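Local structure of phosphotriesterase, putative (Deinococcus radiodurans, 4J35) at residues E127-I132 with R167-P172; Q185-L190 with I200-M205; S245-L250 with P298-R303; G230-L235 with A241-V246; A55-G60 with E84-Q89. The protein probably hydrolyses lactones at a two-metal centre, and is here an engineered form directed at the hydrolysis of organophosphates. The protein carries 7 engineered substitutions. All blocks are in the same frame, centred on the assembly; numbering follows the deposited sequence.

Interaction 1 of 5, residues E127-I132 with R167-P172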
# COMPACT_ATOMS: atom_id res chain seq x y z
N GLU A 127 10.55 -6.84 -12.84
CA GLU A 127 10.14 -5.47 -12.54
C GLU A 127 10.89 -4.90 -11.32
O GLU A 127 11.12 -3.70 -11.24
CB GLU A 127 8.61 -5.38 -12.42
CG GLU A 127 7.90 -5.65 -13.75
CD GLU A 127 6.39 -5.39 -13.71
OE1 GLU A 127 5.78 -5.50 -12.62
OE2 GLU A 127 5.83 -5.05 -14.78
N VAL A 128 11.30 -5.77 -10.40
CA VAL A 128 12.07 -5.35 -9.22
C VAL A 128 13.56 -5.13 -9.57
O VAL A 128 14.21 -4.21 -9.03
CB VAL A 128 12.01 -6.47 -8.11
CG1 VAL A 128 13.16 -6.34 -7.10
CG2 VAL A 128 10.66 -6.45 -7.40
N THR A 129 14.12 -5.99 -10.42
CA THR A 129 15.56 -5.97 -10.67
C THR A 129 15.95 -5.18 -11.92
O THR A 129 17.01 -4.56 -11.93
CB THR A 129 16.18 -7.40 -10.74
OG1 THR A 129 15.76 -8.05 -11.94
CG2 THR A 129 15.78 -8.24 -9.54
N GLU A 130 15.07 -5.14 -12.93
CA GLU A 130 15.41 -4.53 -14.23
C GLU A 130 14.56 -3.34 -14.61
O GLU A 130 15.08 -2.29 -15.01
CB GLU A 130 15.24 -5.53 -15.37
CG GLU A 130 16.16 -6.72 -15.31
CD GLU A 130 15.90 -7.65 -16.49
OE1 GLU A 130 15.60 -7.14 -17.60
OE2 GLU A 130 15.98 -8.89 -16.29
N GLY A 131 13.25 -3.50 -14.58
CA GLY A 131 12.39 -2.37 -14.83
C GLY A 131 11.02 -2.75 -15.35
O GLY A 131 10.75 -3.91 -15.67
N ILE A 132 10.16 -1.75 -15.42
CA ILE A 132 8.78 -1.96 -15.80
C ILE A 132 8.53 -1.46 -17.21
O ILE A 132 8.83 -0.32 -17.53
CB ILE A 132 7.84 -1.23 -14.83
CG1 ILE A 132 8.06 -1.77 -13.41
CG2 ILE A 132 6.40 -1.37 -15.30
CD1 ILE A 132 7.60 -0.88 -12.30
N ARG A 167 13.13 -13.69 -1.19
CA ARG A 167 14.31 -14.41 -0.75
C ARG A 167 15.54 -14.02 -1.57
O ARG A 167 16.64 -13.87 -1.02
CB ARG A 167 14.06 -15.92 -0.79
CG ARG A 167 13.15 -16.36 0.35
CD ARG A 167 12.78 -17.82 0.29
NE ARG A 167 13.96 -18.69 0.19
CZ ARG A 167 14.86 -18.87 1.16
NH1 ARG A 167 14.75 -18.24 2.33
NH2 ARG A 167 15.89 -19.69 0.96
N GLU A 168 15.36 -13.82 -2.87
CA GLU A 168 16.46 -13.54 -3.78
C GLU A 168 16.92 -12.09 -3.85
O GLU A 168 18.06 -11.83 -4.22
CB GLU A 168 16.07 -13.96 -5.18
CG GLU A 168 15.87 -15.45 -5.31
CD GLU A 168 15.32 -15.84 -6.66
OE1 GLU A 168 14.98 -17.03 -6.81
OE2 GLU A 168 15.23 -14.96 -7.55
N THR A 169 16.05 -11.15 -3.51
CA THR A 169 16.38 -9.74 -3.72
C THR A 169 16.27 -8.91 -2.46
O THR A 169 16.82 -7.82 -2.40
CB THR A 169 15.43 -9.10 -4.75
OG1 THR A 169 14.13 -9.05 -4.17
CG2 THR A 169 15.38 -9.92 -6.05
N GLY A 170 15.56 -9.40 -1.45
CA GLY A 170 15.32 -8.62 -0.25
C GLY A 170 14.24 -7.55 -0.42
O GLY A 170 14.07 -6.72 0.46
N VAL A 171 13.50 -7.59 -1.52
CA VAL A 171 12.48 -6.53 -1.79
C VAL A 171 11.43 -6.60 -0.68
O VAL A 171 11.12 -7.69 -0.18
CB VAL A 171 11.87 -6.66 -3.21
CG1 VAL A 171 11.09 -7.97 -3.37
CG2 VAL A 171 10.94 -5.48 -3.54
N PRO A 172 10.90 -5.45 -0.22
CA PRO A 172 9.77 -5.49 0.71
C PRO A 172 8.46 -6.01 0.05
O PRO A 172 8.30 -5.92 -1.16
CB PRO A 172 9.57 -4.00 1.07
CG PRO A 172 10.70 -3.27 0.44
CD PRO A 172 11.21 -4.07 -0.66
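V128 and T129 meet T169 and V171 without any flat side-chain group between them, so there are no faces or edges to match and branched carbons do the touching. V128 is placed centrally. Its CG2 lies 4.0 Å from CG2 of V171, the two side chains passing at a slant. Its other methyl, CG1, points at T169 tip to tip and comes within 4.1 Å of T169 OG1; V171 CB is also 4.1 Å from V128 CG1. With CG1 anti to its own backbone N (chi1 160°), V128 offers one methyl to the threonine and the other to the valine. On the more open side of the contact, T129 CG2 touches T169 CG2 at 3.9 Å, the side chains crossing at about a right angle.

The packing joins the C-terminal ends of helices 116-129 and 153-169 in the TIM-barrel fold of the phosphotriesterase family, and the chain beyond the second helix runs on into strand 173-174. Both helices run out here: G131 and G170 are the first residues to leave helical geometry, each with positive phi. T169 also forms an ST turn, its OG1 accepting from V171 N at 3.1 Å, with an angle of 152° at the hydrogen. The same hydroxyl bonds to V165 O, as T129 OG1 does to R125 O. Both threonines thus spend their hydroxyls on their own helices and present CG2 to each other. Behind the contact, V171 touches I142, and P172 packs on L321 and F322 of helix 307-322.

Interaction 2 of 5, residues Q185-L190 with I200-M205. With CO (cobalt (II) ion), chain B.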
# COMPACT_ATOMS: atom_id res chain seq x y z
N GLN A 185 -3.22 -15.25 8.49
CA GLN A 185 -2.95 -16.24 7.43
C GLN A 185 -1.94 -15.75 6.42
O GLN A 185 -1.12 -16.51 5.94
CB GLN A 185 -4.23 -16.62 6.71
CG GLN A 185 -5.17 -17.44 7.54
CD GLN A 185 -6.11 -16.59 8.31
OE1 GLN A 185 -5.79 -15.46 8.67
NE2 GLN A 185 -7.30 -17.11 8.57
N GLN A 186 -1.99 -14.47 6.04
CA GLN A 186 -1.00 -13.96 5.13
C GLN A 186 0.41 -14.04 5.75
O GLN A 186 1.40 -14.37 5.08
CB GLN A 186 -1.33 -12.48 4.79
CG GLN A 186 -2.49 -12.29 3.83
CD GLN A 186 -2.61 -10.83 3.40
OE1 GLN A 186 -1.92 -9.97 3.93
NE2 GLN A 186 -3.50 -10.55 2.45
N ALA A 187 0.49 -13.64 7.01
CA ALA A 187 1.76 -13.48 7.70
C ALA A 187 2.32 -14.87 7.88
O ALA A 187 3.49 -15.12 7.66
CB ALA A 187 1.57 -12.78 9.06
N GLU A 188 1.44 -15.79 8.23
CA GLU A 188 1.85 -17.19 8.41
C GLU A 188 2.30 -17.86 7.11
O GLU A 188 3.29 -18.61 7.09
CB GLU A 188 0.70 -17.98 8.97
CG GLU A 188 1.06 -19.45 9.12
CD GLU A 188 -0.09 -20.22 9.66
OE1 GLU A 188 -1.20 -20.09 9.09
OE2 GLU A 188 0.10 -20.93 10.67
N LEU A 189 1.57 -17.60 6.03
CA LEU A 189 1.93 -18.15 4.72
C LEU A 189 3.27 -17.59 4.22
O LEU A 189 4.17 -18.34 3.86
CB LEU A 189 0.81 -17.89 3.70
CG LEU A 189 1.10 -18.29 2.26
CD1 LEU A 189 1.52 -19.78 2.18
CD2 LEU A 189 -0.11 -18.04 1.35
N LEU A 190 3.42 -16.28 4.19
CA LEU A 190 4.67 -15.69 3.75
C LEU A 190 5.89 -16.09 4.62
O LEU A 190 6.97 -16.35 4.09
CB LEU A 190 4.55 -14.15 3.74
CG LEU A 190 3.65 -13.61 2.61
CD1 LEU A 190 3.38 -12.07 2.89
CD2 LEU A 190 4.25 -13.83 1.25
N ILE A 200 7.99 -7.34 5.61
CA ILE A 200 6.61 -7.64 5.23
C ILE A 200 5.69 -6.68 5.99
O ILE A 200 5.82 -6.51 7.21
CB ILE A 200 6.25 -9.08 5.61
CG1 ILE A 200 6.98 -10.06 4.68
CG2 ILE A 200 4.75 -9.27 5.56
CD1 ILE A 200 6.86 -11.51 5.09
N MET A 201 4.79 -6.02 5.26
CA MET A 201 3.81 -5.15 5.89
C MET A 201 2.44 -5.69 5.54
O MET A 201 2.02 -5.67 4.37
CB MET A 201 3.94 -3.69 5.38
CG MET A 201 3.15 -2.75 6.21
SD MET A 201 3.34 -1.02 5.64
CE MET A 201 2.24 -1.08 4.24
N ILE A 202 1.72 -6.18 6.54
CA ILE A 202 0.41 -6.73 6.25
C ILE A 202 -0.53 -5.56 6.29
O ILE A 202 -0.61 -4.86 7.31
CB ILE A 202 -0.08 -7.71 7.29
CG1 ILE A 202 0.92 -8.89 7.40
CG2 ILE A 202 -1.49 -8.20 6.96
CD1 ILE A 202 1.13 -9.69 6.06
N GLY A 203 -1.24 -5.35 5.20
CA GLY A 203 -2.04 -4.14 5.06
C GLY A 203 -3.49 -4.21 5.47
O GLY A 203 -4.06 -5.26 5.71
N HIS A 204 -4.09 -3.01 5.52
CA HIS A 204 -5.48 -2.81 5.87
C HIS A 204 -5.89 -3.48 7.18
O HIS A 204 -7.05 -3.91 7.35
CB HIS A 204 -6.40 -3.25 4.70
CG HIS A 204 -6.05 -2.67 3.36
ND1 HIS A 204 -5.39 -1.47 3.21
CD2 HIS A 204 -6.27 -3.13 2.10
CE1 HIS A 204 -5.24 -1.21 1.91
NE2 HIS A 204 -5.76 -2.20 1.22
N MET A 205 -4.96 -3.52 8.13
CA MET A 205 -5.21 -4.15 9.42
C MET A 205 -6.08 -3.31 10.31
O MET A 205 -6.57 -3.80 11.31
CB MET A 205 -3.89 -4.53 10.09
CG MET A 205 -3.20 -5.65 9.38
SD MET A 205 -4.00 -7.28 9.73
CE MET A 205 -3.82 -7.31 11.50
CO CO B . -6.04 -2.46 -0.74
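I202 holds CG1 beside its backbone N (chi1 -59°) and folds the chain again at the next bond (chi2 -59°), which carries CD1 to the helix at Q186 and A187. Its CG2 is anti to the backbone N and lies 3.5 Å from Q186 OE1, while CD1 sits 3.9 Å from Q186 CB. Q186 is extended beyond CG and slides past I202 in the opposite direction, and its amide carries on toward T175, S146 and H176. There the polar atoms are satisfied by others: OE1 by T175 OG1, NE2 by S146 OG and by the backbone O of H176. Through that last bond Q186 holds the backbone of H176, a cobalt ligand, and probably helps to position it. A187 adds a lighter touch, CB to I202 CG1 at 4.3 Å. One turn on, L190 CB meets I200 CD1 at 3.8 Å, the side chains lying at a slant. Beyond the strand, H204 binds cobalt through NE2 at 2.0 Å, and its ND1 is hydrogen-bonded to D227 OD1.

The helix runs back along the strand at 159°, the axes 9.4 Å apart at closest, the near-antiparallel course expected in a beta-alpha-beta unit of the barrel. F159 of helix 153-169 packs on Q186 and L190, T217 of helix 211-218 touches A187 and I202, and strand 200-202 lies between strands 173-174 and 223-226.

Interaction 3 of 5, residues S245-L250 with P298-R303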
# COMPACT_ATOMS: atom_id res chain seq x y z
N SER A 245 -8.28 3.68 18.94
CA SER A 245 -8.47 2.93 20.16
C SER A 245 -7.63 1.64 20.11
O SER A 245 -6.94 1.31 21.07
CB SER A 245 -9.96 2.61 20.35
OG SER A 245 -10.18 1.92 21.57
N VAL A 246 -7.66 0.92 18.98
CA VAL A 246 -6.89 -0.32 18.85
C VAL A 246 -5.42 0.03 18.82
O VAL A 246 -4.60 -0.59 19.49
CB VAL A 246 -7.23 -1.12 17.57
CG1 VAL A 246 -6.38 -2.40 17.46
CG2 VAL A 246 -8.69 -1.48 17.56
N LEU A 247 -5.09 1.07 18.08
CA LEU A 247 -3.69 1.48 17.97
C LEU A 247 -3.06 1.84 19.32
O LEU A 247 -1.91 1.48 19.59
CB LEU A 247 -3.58 2.69 17.05
CG LEU A 247 -2.19 3.01 16.53
CD1 LEU A 247 -1.74 1.97 15.46
CD2 LEU A 247 -2.22 4.41 15.93
N THR A 248 -3.79 2.57 20.16
CA THR A 248 -3.22 3.03 21.42
C THR A 248 -2.96 1.81 22.33
O THR A 248 -1.96 1.76 23.03
CB THR A 248 -4.08 4.10 22.14
OG1 THR A 248 -5.42 3.63 22.32
CG2 THR A 248 -4.10 5.36 21.30
N THR A 249 -3.88 0.85 22.28
CA THR A 249 -3.72 -0.42 22.97
C THR A 249 -2.43 -1.12 22.56
O THR A 249 -1.69 -1.65 23.42
CB THR A 249 -4.88 -1.34 22.63
OG1 THR A 249 -6.10 -0.76 23.10
CG2 THR A 249 -4.70 -2.73 23.24
N LEU A 250 -2.17 -1.16 21.26
CA LEU A 250 -1.04 -1.93 20.73
C LEU A 250 0.25 -1.19 21.03
O LEU A 250 1.26 -1.78 21.39
CB LEU A 250 -1.18 -2.18 19.23
CG LEU A 250 -2.31 -3.11 18.79
CD1 LEU A 250 -2.41 -3.15 17.31
CD2 LEU A 250 -1.98 -4.56 19.28
N PRO A 298 -1.30 14.48 15.92
CA PRO A 298 -1.45 15.36 17.08
C PRO A 298 -2.41 14.72 18.04
O PRO A 298 -2.35 14.92 19.25
CB PRO A 298 -2.08 16.66 16.47
CG PRO A 298 -1.67 16.64 15.05
CD PRO A 298 -1.64 15.14 14.65
N ASP A 299 -3.35 13.95 17.50
CA ASP A 299 -4.32 13.35 18.39
C ASP A 299 -3.61 12.21 19.20
O ASP A 299 -3.87 12.04 20.37
CB ASP A 299 -5.51 12.81 17.62
CG ASP A 299 -6.60 12.34 18.53
OD1 ASP A 299 -7.18 13.18 19.23
OD2 ASP A 299 -6.87 11.12 18.57
N LEU A 300 -2.68 11.50 18.58
CA LEU A 300 -1.94 10.46 19.33
C LEU A 300 -1.08 11.10 20.44
O LEU A 300 -1.07 10.63 21.57
CB LEU A 300 -1.06 9.64 18.40
CG LEU A 300 -1.82 8.76 17.40
CD1 LEU A 300 -0.85 8.15 16.41
CD2 LEU A 300 -2.61 7.67 18.14
N ARG A 301 -0.37 12.18 20.10
CA ARG A 301 0.40 12.93 21.09
C ARG A 301 -0.50 13.40 22.24
O ARG A 301 -0.14 13.25 23.43
CB ARG A 301 1.12 14.11 20.44
CG ARG A 301 2.22 13.66 19.50
CD ARG A 301 3.40 13.07 20.30
NE ARG A 301 4.05 14.10 21.12
CZ ARG A 301 4.07 14.17 22.45
NH1 ARG A 301 3.49 13.27 23.22
NH2 ARG A 301 4.70 15.20 23.01
N ARG A 302 -1.64 13.99 21.90
CA ARG A 302 -2.62 14.35 22.92
C ARG A 302 -2.95 13.16 23.83
O ARG A 302 -3.18 13.33 25.02
CB ARG A 302 -3.92 14.82 22.32
CG ARG A 302 -4.85 15.42 23.36
CD ARG A 302 -6.24 15.80 22.77
NE ARG A 302 -6.85 14.67 22.06
CZ ARG A 302 -7.28 13.54 22.64
NH1 ARG A 302 -7.17 13.37 23.96
NH2 ARG A 302 -7.80 12.56 21.91
N ARG A 303 -3.02 11.97 23.24
CA ARG A 303 -3.43 10.77 23.97
C ARG A 303 -2.35 10.20 24.87
O ARG A 303 -2.63 9.29 25.64
CB ARG A 303 -3.84 9.68 23.00
CG ARG A 303 -5.22 9.85 22.40
CD ARG A 303 -5.46 8.83 21.31
NE ARG A 303 -6.71 9.09 20.60
CZ ARG A 303 -7.83 8.39 20.74
NH1 ARG A 303 -7.90 7.35 21.56
NH2 ARG A 303 -8.90 8.72 20.03
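R303, which packs on T248, and its neighbour R302 grip the two oxygens of D299 from one helical turn. R303 NE donates to D299 OD2 at 2.9 Å in a nearly straight bond (172°); the oxygen lies in the guanidinium plane, although the donor stands above the plane of the carboxylate. On the other oxygen, R302 NH2 meets D299 OD1 on its syn side at 2.8 Å, though tilted out of the carboxylate plane, with a weak bond from R302 NE to the same oxygen. The network helps to fix the extended chain of R303, whose CD rests 3.7 Å from T248 CG2, the two side chains crossing at about a right angle. T248 holds OG1 between its backbone N and carbonyl carbon (chi1 54°), where it faces backbone oxygens of its own helix, and the methyl is left to face the other helix. That methyl also approaches L300 CD2 at 4.2 Å. Deeper in, L247 CD2 lies 4.0 Å from L300 CD2 and the same distance from L300 CD1.

Segments 245-250 and 298-303 cross at -52°, their axes 11.6 Å apart, on the outside of the barrel. L247 continues inward to F226, L259 and L261 of the strands. No hydrogen bond or salt bridge joins the two segments: the ionic bonds stay within 298-303, where D299 probably offsets part of the arginines' charge, and what passes between the helices is contact of methyl and methylene groups.

Interaction 4 of 5, residues G230-L235 with A241-V246. Engineered in segment 230-235: L235 (natural residue Val).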
# COMPACT_ATOMS: atom_id res chain seq x y z
N GLY A 230 -8.95 7.55 7.74
CA GLY A 230 -9.76 8.60 7.09
C GLY A 230 -10.96 8.02 6.35
O GLY A 230 -11.92 8.75 6.09
N LEU A 231 -10.93 6.73 6.01
CA LEU A 231 -12.05 6.09 5.32
C LEU A 231 -12.97 5.45 6.36
O LEU A 231 -12.69 4.37 6.87
CB LEU A 231 -11.54 5.05 4.32
CG LEU A 231 -12.54 4.34 3.40
CD1 LEU A 231 -13.31 5.39 2.59
CD2 LEU A 231 -11.80 3.36 2.48
N GLN A 232 -14.09 6.11 6.67
CA GLN A 232 -14.82 5.81 7.91
C GLN A 232 -16.22 5.23 7.70
O GLN A 232 -17.11 5.89 7.22
CB GLN A 232 -14.95 7.08 8.77
CG GLN A 232 -13.64 7.76 9.11
CD GLN A 232 -13.78 8.81 10.21
OE1 GLN A 232 -13.83 8.47 11.39
NE2 GLN A 232 -13.80 10.09 9.83
N GLY A 233 -16.43 3.98 8.09
CA GLY A 233 -17.74 3.39 7.94
C GLY A 233 -18.26 3.25 6.51
O GLY A 233 -19.47 3.25 6.30
N MET A 234 -17.36 3.17 5.53
CA MET A 234 -17.76 2.75 4.18
C MET A 234 -17.61 1.22 4.11
O MET A 234 -16.53 0.68 4.34
CB MET A 234 -16.89 3.40 3.09
CG MET A 234 -17.62 3.66 1.73
SD MET A 234 -16.45 3.35 0.37
CE MET A 234 -16.90 4.52 -0.94
N LEU A 235 -18.71 0.53 3.83
CA LEU A 235 -18.64 -0.91 3.57
C LEU A 235 -17.83 -1.62 4.64
O LEU A 235 -16.93 -2.41 4.34
CB LEU A 235 -18.02 -1.16 2.20
CG LEU A 235 -18.72 -0.36 1.10
CD1 LEU A 235 -18.24 -0.81 -0.28
CD2 LEU A 235 -20.23 -0.50 1.22
N ALA A 241 -11.85 6.80 15.19
CA ALA A 241 -11.82 6.72 16.64
C ALA A 241 -11.61 5.28 17.06
O ALA A 241 -10.86 5.01 18.00
CB ALA A 241 -13.10 7.27 17.24
N GLU A 242 -12.25 4.35 16.36
CA GLU A 242 -12.07 2.93 16.66
C GLU A 242 -10.67 2.49 16.27
O GLU A 242 -10.00 1.75 17.01
CB GLU A 242 -13.12 2.08 15.94
CG GLU A 242 -14.55 2.41 16.33
CD GLU A 242 -15.59 1.81 15.38
OE1 GLU A 242 -15.29 1.68 14.18
OE2 GLU A 242 -16.70 1.49 15.84
N ARG A 243 -10.21 2.95 15.10
CA ARG A 243 -8.83 2.70 14.70
C ARG A 243 -7.89 3.09 15.81
O ARG A 243 -7.05 2.30 16.21
CB ARG A 243 -8.47 3.50 13.45
CG ARG A 243 -9.10 2.99 12.18
CD ARG A 243 -8.54 3.69 10.95
NE ARG A 243 -9.06 3.09 9.72
CZ ARG A 243 -10.24 3.38 9.17
NH1 ARG A 243 -11.04 4.30 9.69
NH2 ARG A 243 -10.61 2.73 8.07
N LEU A 244 -8.00 4.31 16.31
CA LEU A 244 -6.99 4.82 17.24
C LEU A 244 -7.09 4.15 18.60
O LEU A 244 -6.11 4.06 19.33
CB LEU A 244 -7.08 6.34 17.40
CG LEU A 244 -6.86 7.16 16.13
CD1 LEU A 244 -6.86 8.63 16.47
CD2 LEU A 244 -5.57 6.78 15.42
N SER A 245 -8.28 3.68 18.94
CA SER A 245 -8.47 2.93 20.16
C SER A 245 -7.63 1.64 20.11
O SER A 245 -6.94 1.31 21.07
CB SER A 245 -9.96 2.61 20.35
OG SER A 245 -10.18 1.92 21.57
N VAL A 246 -7.66 0.92 18.98
CA VAL A 246 -6.89 -0.32 18.85
C VAL A 246 -5.42 0.03 18.82
O VAL A 246 -4.60 -0.59 19.49
CB VAL A 246 -7.23 -1.12 17.57
CG1 VAL A 246 -6.38 -2.40 17.46
CG2 VAL A 246 -8.69 -1.48 17.56
O HOH W 1 -14.20 8.88 14.49
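R243 reaches from the first turn of its helix to the backbone of the preceding loop, where L231 O receives two of its N-H groups. The NH2 bond is the sounder, 2.9 Å to L231 O with an angle of 146° at the hydrogen. NH1 adds a weak bond at 3.3 Å to the same oxygen, which lies near the guanidinium plane, at its edge. T237 OG1 is a further partner of L231 O, so this buried carbonyl is well supplied. The arginine itself is matched on other sides: NE pairs with D206 OD2 and NH1 with D240 OD1, two salt bridges that probably balance its charge. D240 OD1 also accepts from G230 N, the atom that stands 4.3 Å above one face of the guanidinium. An extended chain from CG to NE gives R243 the length for all this. A leucine in its place would probably leave D206 and D240 without their ionic mate and L231 O poorer in donors, and so free the loop to shift.

A second link runs through water, which donates to Q232 OE1 at 3.1 Å and accepts from A241 N at 3.2 Å. Q232 OE1 also takes D240 N, so the glutamine serves D240 N directly and A241 N through the water.

The loop carrying L231 follows strand 223-226 and leads into helix 240-251. The end of the L231 side chain leads away from the helix to W287 and comes about 6 Å from the side chain of metal ligand D264, while L244 on the helix packs on helix 291-303.

Interaction 5 of 5, residues A55-G60 with E84-Q89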
# COMPACT_ATOMS: atom_id res chain seq x y z
N ALA A 55 1.91 19.59 -0.84
CA ALA A 55 1.30 19.68 0.47
C ALA A 55 1.92 18.66 1.45
O ALA A 55 2.04 18.90 2.65
CB ALA A 55 -0.18 19.45 0.36
N LEU A 56 2.32 17.51 0.93
CA LEU A 56 2.93 16.50 1.77
C LEU A 56 4.32 16.92 2.17
O LEU A 56 4.69 16.85 3.34
CB LEU A 56 2.96 15.14 1.04
CG LEU A 56 1.61 14.45 0.91
CD1 LEU A 56 1.65 13.21 -0.05
CD2 LEU A 56 1.13 14.02 2.29
N LEU A 57 5.11 17.37 1.21
CA LEU A 57 6.42 17.86 1.53
C LEU A 57 6.36 19.00 2.58
O LEU A 57 7.20 19.07 3.48
CB LEU A 57 7.12 18.34 0.26
CG LEU A 57 7.57 17.26 -0.72
CD1 LEU A 57 7.84 17.90 -2.06
CD2 LEU A 57 8.83 16.58 -0.20
N ALA A 58 5.35 19.85 2.48
CA ALA A 58 5.16 20.90 3.48
C ALA A 58 4.97 20.30 4.87
O ALA A 58 5.27 20.94 5.88
CB ALA A 58 3.95 21.79 3.12
N ARG A 59 4.50 19.07 4.95
CA ARG A 59 4.22 18.52 6.27
C ARG A 59 5.38 17.64 6.76
O ARG A 59 5.27 16.99 7.79
CB ARG A 59 2.89 17.78 6.24
CG ARG A 59 1.69 18.74 6.12
CD ARG A 59 0.46 17.99 5.65
NE ARG A 59 -0.75 18.78 5.79
CZ ARG A 59 -1.04 19.84 5.04
NH1 ARG A 59 -0.19 20.27 4.12
NH2 ARG A 59 -2.18 20.50 5.26
N GLY A 60 6.48 17.64 6.03
CA GLY A 60 7.64 16.84 6.39
C GLY A 60 7.65 15.45 5.73
O GLY A 60 8.62 14.71 5.91
N GLU A 84 9.84 13.94 -10.02
CA GLU A 84 10.84 14.87 -10.57
C GLU A 84 10.35 16.32 -10.54
O GLU A 84 11.16 17.25 -10.49
CB GLU A 84 11.20 14.47 -12.01
CG GLU A 84 11.99 13.17 -12.14
CD GLU A 84 12.30 12.79 -13.60
OE1 GLU A 84 11.75 13.43 -14.51
OE2 GLU A 84 13.10 11.85 -13.82
N ALA A 85 9.04 16.52 -10.55
CA ALA A 85 8.51 17.88 -10.50
C ALA A 85 8.53 18.46 -9.07
O ALA A 85 8.62 19.67 -8.91
CB ALA A 85 7.10 17.91 -11.07
N THR A 86 8.47 17.62 -8.05
CA THR A 86 8.27 18.10 -6.68
C THR A 86 9.37 17.76 -5.70
O THR A 86 9.50 18.41 -4.66
CB THR A 86 6.98 17.52 -6.11
OG1 THR A 86 7.12 16.10 -6.02
CG2 THR A 86 5.81 17.87 -7.00
N GLY A 87 10.13 16.71 -6.00
CA GLY A 87 11.12 16.21 -5.08
C GLY A 87 10.57 15.17 -4.12
O GLY A 87 11.31 14.63 -3.32
N LEU A 88 9.27 14.89 -4.19
CA LEU A 88 8.70 13.82 -3.39
C LEU A 88 9.20 12.47 -3.92
O LEU A 88 9.14 12.20 -5.12
CB LEU A 88 7.17 13.85 -3.45
CG LEU A 88 6.46 12.79 -2.59
CD1 LEU A 88 6.53 13.22 -1.14
CD2 LEU A 88 5.07 12.56 -3.00
N GLN A 89 9.72 11.63 -3.03
CA GLN A 89 10.19 10.31 -3.39
C GLN A 89 9.01 9.34 -3.45
O GLN A 89 8.16 9.33 -2.55
CB GLN A 89 11.26 9.84 -2.40
CG GLN A 89 12.55 10.64 -2.56
CD GLN A 89 13.56 10.52 -1.42
OE1 GLN A 89 13.22 10.23 -0.27
NE2 GLN A 89 14.82 10.76 -1.74
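L57 pushes CD1 to within 3.1 Å of the backbone O of T86, shorter than usual for a methyl and a carbonyl oxygen, which suggests tight packing here, though the exact distance deserves caution. The same methyl lies 4.2 Å from T86 CB and 4.0 Å from L88 N, so it is lodged against the turn that leaves the second helix. The other branch works on L88: L57 CD2 and L88 CD1 are 4.2 Å apart, the side chains meeting at a slant. L88 keeps CG anti to its backbone N (chi1 -178°), which, with chi2, helps bring CD1 up to L57.

Both helices, 42-58 and 76-86, end here and hand over to the neighbouring parallel strands 61-66 and 89-91 of the barrel. The first closes in a Schellman motif with G60 at C-prime, its N bonded to L57 O at 3.0 Å and I61 N bonded to L56 O; the second closes in an ST turn, where T86 OG1 accepts from L88 N at 3.1 Å and is also bonded to V82 O. An alanine at L57 would probably open a gap over T86 and G87 and deprive L88 CD1 of its contact with this helix. Further inside, L88 packs on V64 and on W267 of strand 266-269.

How the interactions relate
Interaction 2 lies deepest, at the barrel wall, and is the one that reaches a metal ligand; interaction 4 is also buried but belongs to a loop near the metal site. Interactions 1, 3 and 5 are partly buried contacts between outer helices or their ends. Interactions 1 and 5 are alike, each joining two helix ends through methyl groups beside a threonine ST turn, although their centres are 25 Å apart. Interactions 3 and 4 share S245 and V246 of helix 240-251 and touch through L244. They differ in chemistry: arginine bonds cross the contact in interaction 4, whereas those of interaction 3 remain within one helix.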